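Local coordinates for protein (atp-binding domain of protein MJ0577) (Methanocaldococcus jannaschii, PDB 1MJH), which binds ATP together with a manganese ion as a homodimeric member of the universal stress protein family, at residues 142-145 against 146-150; 13-16 against 17-20; 27-31 against 32-36. All coordinates share one frame; numbering follows the deposited sequence.

Contact 1: residues 142-145 against 146-150. With ATP (adenosine-5'-triphosphate), chain F.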
loop_
_atom_site.group_PDB
_atom_site.type_symbol
_atom_site.label_atom_id
_atom_site.label_comp_id
_atom_site.label_asym_id
_atom_site.label_seq_id
_atom_site.Cartn_x
_atom_site.Cartn_y
_atom_site.Cartn_z
ATOM N N VAL B 142 13.400 -0.114 3.387
ATOM C CA VAL B 142 12.754 1.146 3.816
ATOM C C VAL B 142 11.242 0.974 3.814
ATOM O O VAL B 142 10.526 1.284 4.751
ATOM C CB VAL B 142 13.202 2.300 2.894
ATOM C CG1 VAL B 142 12.501 3.605 3.298
ATOM C CG2 VAL B 142 14.716 2.489 2.897
ATOM N N THR B 143 10.726 0.315 2.731
ATOM C CA THR B 143 9.283 0.073 2.679
ATOM C C THR B 143 8.804 -0.848 3.787
ATOM O O THR B 143 7.778 -0.553 4.400
ATOM C CB THR B 143 8.836 -0.525 1.318
ATOM O OG1 THR B 143 9.384 0.408 0.363
ATOM C CG2 THR B 143 7.334 -0.638 1.263
ATOM N N GLU B 144 9.543 -1.936 4.048
ATOM C CA GLU B 144 9.104 -2.806 5.150
ATOM C C GLU B 144 9.086 -2.057 6.483
ATOM O O GLU B 144 8.108 -2.188 7.198
ATOM C CB GLU B 144 10.041 -4.022 5.239
ATOM C CG GLU B 144 9.410 -5.006 6.271
ATOM C CD GLU B 144 10.128 -6.327 6.306
ATOM O OE1 GLU B 144 10.922 -6.655 5.401
ATOM O OE2 GLU B 144 9.898 -7.098 7.281
ATOM N N ASN B 145 10.100 -1.241 6.763
ATOM C CA ASN B 145 10.042 -0.464 8.030
ATOM C C ASN B 145 8.954 0.584 8.044
ATOM O O ASN B 145 8.349 0.838 9.099
ATOM C CB ASN B 145 11.379 0.265 8.202
ATOM C CG ASN B 145 12.452 -0.520 8.886
ATOM O OD1 ASN B 145 12.311 -1.013 10.017
ATOM N ND2 ASN B 145 13.617 -0.650 8.230
ATOM N N VAL B 146 8.706 1.286 6.914
ATOM C CA VAL B 146 7.620 2.272 6.938
ATOM C C VAL B 146 6.264 1.621 7.122
ATOM O O VAL B 146 5.415 2.147 7.874
ATOM C CB VAL B 146 7.633 3.099 5.621
ATOM C CG1 VAL B 146 6.340 3.909 5.496
ATOM C CG2 VAL B 146 8.932 3.922 5.637
ATOM N N ILE B 147 6.002 0.461 6.489
ATOM C CA ILE B 147 4.689 -0.146 6.710
ATOM C C ILE B 147 4.525 -0.547 8.187
ATOM O O ILE B 147 3.425 -0.425 8.744
ATOM C CB ILE B 147 4.551 -1.403 5.810
ATOM C CG1 ILE B 147 4.414 -0.949 4.330
ATOM C CG2 ILE B 147 3.379 -2.260 6.239
ATOM C CD1 ILE B 147 4.649 -2.200 3.460
ATOM N N LYS B 148 5.541 -1.135 8.771
ATOM C CA LYS B 148 5.489 -1.635 10.153
ATOM C C LYS B 148 5.500 -0.491 11.169
ATOM O O LYS B 148 4.965 -0.708 12.245
ATOM C CB LYS B 148 6.702 -2.528 10.448
ATOM C CG LYS B 148 6.567 -3.848 9.656
ATOM C CD LYS B 148 7.655 -4.838 9.946
ATOM C CE LYS B 148 7.276 -6.222 9.389
ATOM N NZ LYS B 148 8.501 -7.091 9.626
ATOM N N LYS B 149 6.106 0.637 10.802
ATOM C CA LYS B 149 6.218 1.658 11.896
ATOM C C LYS B 149 5.243 2.776 11.719
ATOM O O LYS B 149 5.026 3.508 12.711
ATOM C CB LYS B 149 7.676 2.113 11.959
ATOM C CG LYS B 149 8.652 1.091 12.560
ATOM C CD LYS B 149 10.100 1.515 12.370
ATOM C CE LYS B 149 11.090 0.408 12.675
ATOM N NZ LYS B 149 12.476 0.946 12.770
ATOM N N SER B 150 4.828 3.180 10.526
ATOM C CA SER B 150 3.844 4.225 10.345
ATOM C C SER B 150 2.426 3.756 10.544
ATOM O O SER B 150 2.048 2.629 10.137
ATOM C CB SER B 150 3.998 4.801 8.920
ATOM O OG SER B 150 3.061 5.861 8.702
HETATM P PG ATP F . 17.510 -1.720 0.604
HETATM O O1G ATP F . 16.855 -2.379 1.767
HETATM O O2G ATP F . 17.642 -0.327 0.879
HETATM O O3G ATP F . 18.800 -2.329 0.249
HETATM P PB ATP F . 15.979 -1.243 -1.875
HETATM O O1B ATP F . 15.824 -2.158 -3.013
HETATM O O2B ATP F . 16.876 -0.135 -2.219
HETATM O O3B ATP F . 16.471 -2.042 -0.611
HETATM P PA ATP F . 13.992 0.512 -0.510
HETATM O O1A ATP F . 13.289 -0.102 0.590
HETATM O O2A ATP F . 15.048 1.416 -0.205
HETATM O O3A ATP F . 14.533 -0.701 -1.477
HETATM O "O5'" ATP F . 13.126 1.294 -1.572
HETATM C "C5'" ATP F . 11.686 1.258 -1.400
HETATM C "C4'" ATP F . 11.126 2.654 -1.595
HETATM O "O4'" ATP F . 11.529 3.456 -0.413
HETATM C "C3'" ATP F . 11.655 3.465 -2.767
HETATM O "O3'" ATP F . 11.025 3.129 -4.011
HETATM C "C2'" ATP F . 11.338 4.900 -2.279
HETATM O "O2'" ATP F . 9.937 5.168 -2.490
HETATM C "C1'" ATP F . 11.680 4.782 -0.771
HETATM N N9 ATP F . 13.022 5.242 -0.439
HETATM C C8 ATP F . 14.159 4.528 -0.283
HETATM N N7 ATP F . 15.195 5.248 0.103
HETATM C C5 ATP F . 14.737 6.478 0.151
HETATM C C6 ATP F . 15.376 7.660 0.489
HETATM N N6 ATP F . 16.672 7.672 0.806
HETATM N N1 ATP F . 14.643 8.769 0.460
HETATM C C2 ATP F . 13.306 8.742 0.151
HETATM N N3 ATP F . 12.599 7.647 -0.181
HETATM C C4 ATP F . 13.422 6.574 -0.176
#

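Contact 2: residues 13-16 against 17-20. With ATP (adenosine-5'-triphosphate), chain F.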
loop_
_atom_site.group_PDB
_atom_site.type_symbol
_atom_site.label_atom_id
_atom_site.label_comp_id
_atom_site.label_asym_id
_atom_site.label_seq_id
_atom_site.Cartn_x
_atom_site.Cartn_y
_atom_site.Cartn_z
ATOM N N ASP B 13 13.851 7.837 -3.799
ATOM C CA ASP B 13 15.289 7.667 -3.803
ATOM C C ASP B 13 15.811 7.747 -5.235
ATOM O O ASP B 13 16.966 7.403 -5.496
ATOM C CB ASP B 13 15.647 6.277 -3.193
ATOM C CG ASP B 13 14.942 5.150 -3.930
ATOM O OD1 ASP B 13 14.176 5.440 -4.886
ATOM O OD2 ASP B 13 15.084 3.959 -3.542
ATOM N N PHE B 14 14.983 8.245 -6.142
ATOM C CA PHE B 14 15.326 8.399 -7.569
ATOM C C PHE B 14 15.586 7.071 -8.248
ATOM O O PHE B 14 16.189 7.045 -9.356
ATOM C CB PHE B 14 16.469 9.404 -7.839
ATOM C CG PHE B 14 16.328 10.636 -6.962
ATOM C CD1 PHE B 14 15.206 11.426 -7.052
ATOM C CD2 PHE B 14 17.291 10.943 -6.019
ATOM C CE1 PHE B 14 15.011 12.547 -6.249
ATOM C CE2 PHE B 14 17.127 12.049 -5.189
ATOM C CZ PHE B 14 15.988 12.831 -5.332
ATOM N N SER B 15 15.035 5.981 -7.707
ATOM C CA SER B 15 15.247 4.658 -8.322
ATOM C C SER B 15 14.213 4.365 -9.402
ATOM O O SER B 15 13.221 5.073 -9.534
ATOM C CB SER B 15 15.131 3.549 -7.272
ATOM O OG SER B 15 13.794 3.549 -6.735
ATOM N N GLU B 16 14.494 3.366 -10.259
ATOM C CA GLU B 16 13.494 3.002 -11.261
ATOM C C GLU B 16 12.152 2.673 -10.624
ATOM O O GLU B 16 11.097 2.980 -11.178
ATOM C CB GLU B 16 14.034 1.788 -12.000
ATOM C CG GLU B 16 13.138 0.936 -12.850
ATOM C CD GLU B 16 13.975 -0.281 -13.294
ATOM O OE1 GLU B 16 14.707 0.020 -14.277
ATOM O OE2 GLU B 16 13.902 -1.371 -12.671
ATOM N N THR B 17 12.180 1.905 -9.508
ATOM C CA THR B 17 10.878 1.558 -8.901
ATOM C C THR B 17 10.187 2.795 -8.321
ATOM O O THR B 17 8.975 2.930 -8.480
ATOM C CB THR B 17 11.092 0.517 -7.768
ATOM O OG1 THR B 17 11.752 -0.647 -8.348
ATOM C CG2 THR B 17 9.745 -0.019 -7.329
ATOM N N ALA B 18 10.913 3.708 -7.709
ATOM C CA ALA B 18 10.268 4.947 -7.221
ATOM C C ALA B 18 9.638 5.687 -8.403
ATOM O O ALA B 18 8.650 6.422 -8.276
ATOM C CB ALA B 18 11.287 5.821 -6.466
ATOM N N GLU B 19 10.272 5.676 -9.604
ATOM C CA GLU B 19 9.646 6.334 -10.774
ATOM C C GLU B 19 8.361 5.673 -11.197
ATOM O O GLU B 19 7.442 6.370 -11.624
ATOM C CB GLU B 19 10.657 6.350 -11.942
ATOM C CG GLU B 19 11.647 7.501 -11.696
ATOM C CD GLU B 19 11.022 8.826 -12.160
ATOM O OE1 GLU B 19 10.431 8.965 -13.269
ATOM O OE2 GLU B 19 11.156 9.777 -11.343
ATOM N N ILE B 20 8.199 4.331 -11.013
ATOM C CA ILE B 20 6.915 3.719 -11.239
ATOM C C ILE B 20 5.895 4.292 -10.252
ATOM O O ILE B 20 4.748 4.556 -10.616
ATOM C CB ILE B 20 6.914 2.177 -11.110
ATOM C CG1 ILE B 20 8.047 1.631 -12.005
ATOM C CG2 ILE B 20 5.576 1.607 -11.583
ATOM C CD1 ILE B 20 8.198 0.113 -11.888
HETATM P PG ATP F . 17.510 -1.720 0.604
HETATM O O1G ATP F . 16.855 -2.379 1.767
HETATM O O2G ATP F . 17.642 -0.327 0.879
HETATM O O3G ATP F . 18.800 -2.329 0.249
HETATM P PB ATP F . 15.979 -1.243 -1.875
HETATM O O1B ATP F . 15.824 -2.158 -3.013
HETATM O O2B ATP F . 16.876 -0.135 -2.219
HETATM O O3B ATP F . 16.471 -2.042 -0.611
HETATM P PA ATP F . 13.992 0.512 -0.510
HETATM O O1A ATP F . 13.289 -0.102 0.590
HETATM O O2A ATP F . 15.048 1.416 -0.205
HETATM O O3A ATP F . 14.533 -0.701 -1.477
HETATM O "O5'" ATP F . 13.126 1.294 -1.572
HETATM C "C5'" ATP F . 11.686 1.258 -1.400
HETATM C "C4'" ATP F . 11.126 2.654 -1.595
HETATM O "O4'" ATP F . 11.529 3.456 -0.413
HETATM C "C3'" ATP F . 11.655 3.465 -2.767
HETATM O "O3'" ATP F . 11.025 3.129 -4.011
HETATM C "C2'" ATP F . 11.338 4.900 -2.279
HETATM O "O2'" ATP F . 9.937 5.168 -2.490
HETATM C "C1'" ATP F . 11.680 4.782 -0.771
HETATM N N9 ATP F . 13.022 5.242 -0.439
HETATM C C8 ATP F . 14.159 4.528 -0.283
HETATM N N7 ATP F . 15.195 5.248 0.103
HETATM C C5 ATP F . 14.737 6.478 0.151
HETATM C C6 ATP F . 15.376 7.660 0.489
HETATM N N6 ATP F . 16.672 7.672 0.806
HETATM N N1 ATP F . 14.643 8.769 0.460
HETATM C C2 ATP F . 13.306 8.742 0.151
HETATM N N3 ATP F . 12.599 7.647 -0.181
HETATM C C4 ATP F . 13.422 6.574 -0.176
HETATM O O HOH W 1 11.625 -1.440 -11.087
#

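Contact 3: residues 27-31 against 32-36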
loop_
_atom_site.group_PDB
_atom_site.type_symbol
_atom_site.label_atom_id
_atom_site.label_comp_id
_atom_site.label_asym_id
_atom_site.label_seq_id
_atom_site.Cartn_x
_atom_site.Cartn_y
_atom_site.Cartn_z
ATOM N N ALA B 27 -1.868 9.410 -10.677
ATOM C CA ALA B 27 -3.212 8.880 -10.789
ATOM C C ALA B 27 -4.156 9.267 -9.688
ATOM O O ALA B 27 -5.391 9.167 -9.839
ATOM C CB ALA B 27 -3.134 7.347 -10.989
ATOM N N PHE B 28 -3.619 9.681 -8.526
ATOM C CA PHE B 28 -4.478 10.118 -7.425
ATOM C C PHE B 28 -5.048 11.517 -7.688
ATOM O O PHE B 28 -5.829 11.951 -6.869
ATOM C CB PHE B 28 -3.701 10.081 -6.115
ATOM C CG PHE B 28 -3.806 8.785 -5.372
ATOM C CD1 PHE B 28 -3.335 7.611 -5.916
ATOM C CD2 PHE B 28 -4.419 8.711 -4.122
ATOM C CE1 PHE B 28 -3.435 6.408 -5.248
ATOM C CE2 PHE B 28 -4.527 7.511 -3.462
ATOM C CZ PHE B 28 -4.046 6.349 -4.019
ATOM N N LYS B 29 -4.590 12.242 -8.708
ATOM C CA LYS B 29 -5.161 13.574 -8.969
ATOM C C LYS B 29 -6.629 13.516 -9.389
ATOM O O LYS B 29 -6.933 12.704 -10.258
ATOM C CB LYS B 29 -4.409 14.239 -10.150
ATOM C CG LYS B 29 -4.655 15.748 -10.243
ATOM C CD LYS B 29 -4.259 16.420 -8.941
ATOM C CE LYS B 29 -4.629 17.887 -8.825
ATOM N NZ LYS B 29 -6.090 18.099 -8.666
ATOM N N THR B 30 -7.524 14.318 -8.834
ATOM C CA THR B 30 -8.885 14.493 -9.303
ATOM C C THR B 30 -9.094 15.974 -9.663
ATOM O O THR B 30 -8.111 16.701 -9.793
ATOM C CB THR B 30 -9.968 14.163 -8.262
ATOM O OG1 THR B 30 -9.905 15.140 -7.201
ATOM C CG2 THR B 30 -9.727 12.812 -7.607
ATOM N N LEU B 31 -10.338 16.453 -9.629
ATOM C CA LEU B 31 -10.647 17.852 -9.868
ATOM C C LEU B 31 -10.473 18.686 -8.597
ATOM O O LEU B 31 -10.501 19.925 -8.652
ATOM C CB LEU B 31 -12.105 18.044 -10.329
ATOM C CG LEU B 31 -12.481 17.296 -11.611
ATOM C CD1 LEU B 31 -13.979 17.279 -11.870
ATOM C CD2 LEU B 31 -11.729 17.913 -12.784
ATOM N N LYS B 32 -10.364 18.020 -7.453
ATOM C CA LYS B 32 -10.278 18.726 -6.181
ATOM C C LYS B 32 -8.869 19.238 -5.973
ATOM O O LYS B 32 -8.022 18.958 -6.817
ATOM C CB LYS B 32 -10.700 17.836 -5.006
ATOM C CG LYS B 32 -12.191 17.521 -5.032
ATOM C CD LYS B 32 -12.698 17.117 -3.657
ATOM C CE LYS B 32 -14.218 17.080 -3.632
ATOM N NZ LYS B 32 -14.730 16.770 -2.265
ATOM N N ALA B 33 -8.668 20.014 -4.922
ATOM C CA ALA B 33 -7.330 20.538 -4.632
ATOM C C ALA B 33 -6.512 19.485 -3.903
ATOM O O ALA B 33 -6.998 18.907 -2.930
ATOM C CB ALA B 33 -7.502 21.818 -3.823
ATOM N N GLU B 34 -5.291 19.155 -4.330
ATOM C CA GLU B 34 -4.497 18.136 -3.656
ATOM C C GLU B 34 -3.016 18.510 -3.573
ATOM O O GLU B 34 -2.524 19.430 -4.237
ATOM C CB GLU B 34 -4.570 16.724 -4.213
ATOM C CG GLU B 34 -5.768 15.872 -4.065
ATOM C CD GLU B 34 -6.704 15.761 -5.247
ATOM O OE1 GLU B 34 -6.279 16.036 -6.393
ATOM O OE2 GLU B 34 -7.866 15.364 -4.958
ATOM N N GLU B 35 -2.377 17.860 -2.589
ATOM C CA GLU B 35 -1.011 18.292 -2.301
ATOM C C GLU B 35 -0.059 17.102 -2.214
ATOM O O GLU B 35 -0.511 16.076 -1.732
ATOM C CB GLU B 35 -1.063 18.984 -0.938
ATOM C CG GLU B 35 0.260 19.576 -0.503
ATOM C CD GLU B 35 0.007 20.714 0.498
ATOM O OE1 GLU B 35 -0.996 20.686 1.216
ATOM O OE2 GLU B 35 0.848 21.631 0.519
ATOM N N VAL B 36 1.148 17.275 -2.712
ATOM C CA VAL B 36 2.151 16.214 -2.547
ATOM C C VAL B 36 3.286 16.721 -1.687
ATOM O O VAL B 36 3.881 17.796 -1.954
ATOM C CB VAL B 36 2.709 15.687 -3.890
ATOM C CG1 VAL B 36 3.814 14.654 -3.636
ATOM C CG2 VAL B 36 1.571 15.077 -4.678
#

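Contact 1: residues 142-145 against 146-150
The carboxylate of E144 meets K148 at one edge, while the flat amide of N145 has K149 alongside its oxygen end and S141 O, through a weak hydrogen bond, at its ND2 end. Both pairs are i to i+4 neighbours on helix 141-149, the helix of the beta-alpha-beta unit that links strands 123-127 and 154-157 in this Rossmann-like fold. E144 OE2 uses its anti lone pair, the one away from OE1, to take K148 NZ at 2.7 Å in a salt bridge. The two chains run side by side and point the same way: E144 sends CG anti to its backbone N (chi1 -172°), K148 sends CG anti to its carbonyl carbon (chi1 -70°), and both stay extended beyond. With an alanine in place of K148, OE2 would probably be left without its counter-charge and the carboxylate freer to turn. On the next pair, K149 CE comes to 3.3 Å from N145 OD1.

The inner side of the helix is largely apolar, and I147 CD1 reaches T143 CG2 at 3.8 Å. V142 and V146 lie against I112 of helix 108-118, T143 and I147 turn to V156 of strand 154-157, and T143 OG1 is held by G127 O. On the second subunit, K158 NZ donates to both I147 O and S150 O, and E144 packs on its own counterpart, E144 of that subunit. The first turn instead faces ATP: V142 CG2 sits 3.3 Å from O2A of the nucleotide, and the helix presents its backbone N-H groups to the alpha-phosphate, T143 N weakly and V142 N at 2.8 Å from O1A.

Contact 2: residues 13-16 against 17-20
S15 carries OG between its own backbone N and carbonyl carbon (chi1 63°), the crowded position, and this swings the hydroxyl onto A18; D13 makes the same choice (chi1 56°) and brings OD1 in beside both. The result is an Asx turn running directly into a helix N-cap, in the loop between strand 7-11 and helix 16-27, which lines the ATP pocket. S15 OG accepts from A18 N at 3.0 Å, a fairly straight bond that satisfies a backbone N-H of the first turn. Behind it, D13 OD1 takes two donors from one face of its plane: S15 OG at 2.7 Å, on the syn side, and S15 N at 3.0 Å from well above the carboxylate. The carboxylate, itself part of the pocket, thereby fixes the rotation of the capping hydroxyl, and the methyl of A18 lies against the same group, CB 3.3 Å from D13 OD1.

D13 also faces the nucleotide. Its CB rests over the five-membered ring of the adenine, 3.5 Å from N7, and its OD2 has a weak hydrogen bond from K131 N. F14, with positive phi, turns its ring the other way, onto helix 66-95 and the ring of H40. Further along, the helix settles into regular bonding, E19 N to S15 O and then I20 N to E16 O. E16 stays on the outside, extended, where a water donates to its OE2 at 2.8 Å and also hydrogen-bonds T17 OG1 at 2.9 Å.

Contact 3: residues 27-31 against 32-36
The loop that carries the chain from helix 16-27 into strand 35-43 folds around the carboxylate of E34, which K29 and T30 grip. It is a helix-to-strand connection of the parallel-sheet fold, set away from the nucleotide, with the side chain of F28 about 14 Å from the ATP. E34 OE1 takes two donors, both on its syn side but from opposite faces of its plane: K29 NZ at 3.1 Å, a salt bridge, and T30 N at 3.2 Å, almost straight at 171°. Grip from both faces should hold the carboxylate against rotation. The lysine gets there by folding back, with bends at chi2 (57°) and chi4 (71°), and its ammonium binds two backbone carbonyls of the loop as well: T30 O at 2.7 Å and K32 O at 2.8 Å, the latter met nearly head-on. One buried carboxylate and one ammonium thus tie four residues of the loop together.

F97 packs on the side chains of both K29 and E34, whereas F28 packs from the loop into the sheet, against I8, I123 and I125, and meets the ring of Y5 edge-to-face. On the outer side T30 makes an ST turn, its OG1 accepting from K32 N at 2.9 Å; the same OG1 lies 3.0 Å from E34 OE2.

Overall arrangement
Contacts 1 and 2 both touch the ATP, with centres about 17 Å apart and no atoms in touch: one offers backbone N-H groups of helix 141-149 to the alpha-phosphate, the other sets D13 of the loop against the adenine and the first turn of helix 16-27 near the ribose. Contact 3 takes up the chain where helix 16-27 ends, so contacts 2 and 3 bracket it. Contact 1 is mostly buried, contact 2 half buried, contact 3 mostly exposed, and the chemistry changes with place. Residues 142-150 combine a largely apolar inner side with a salt bridge at the subunit interface; 13-20 rely on a serine cap braced by a carboxylate; 27-36 depend on a charged cluster that organises a loop.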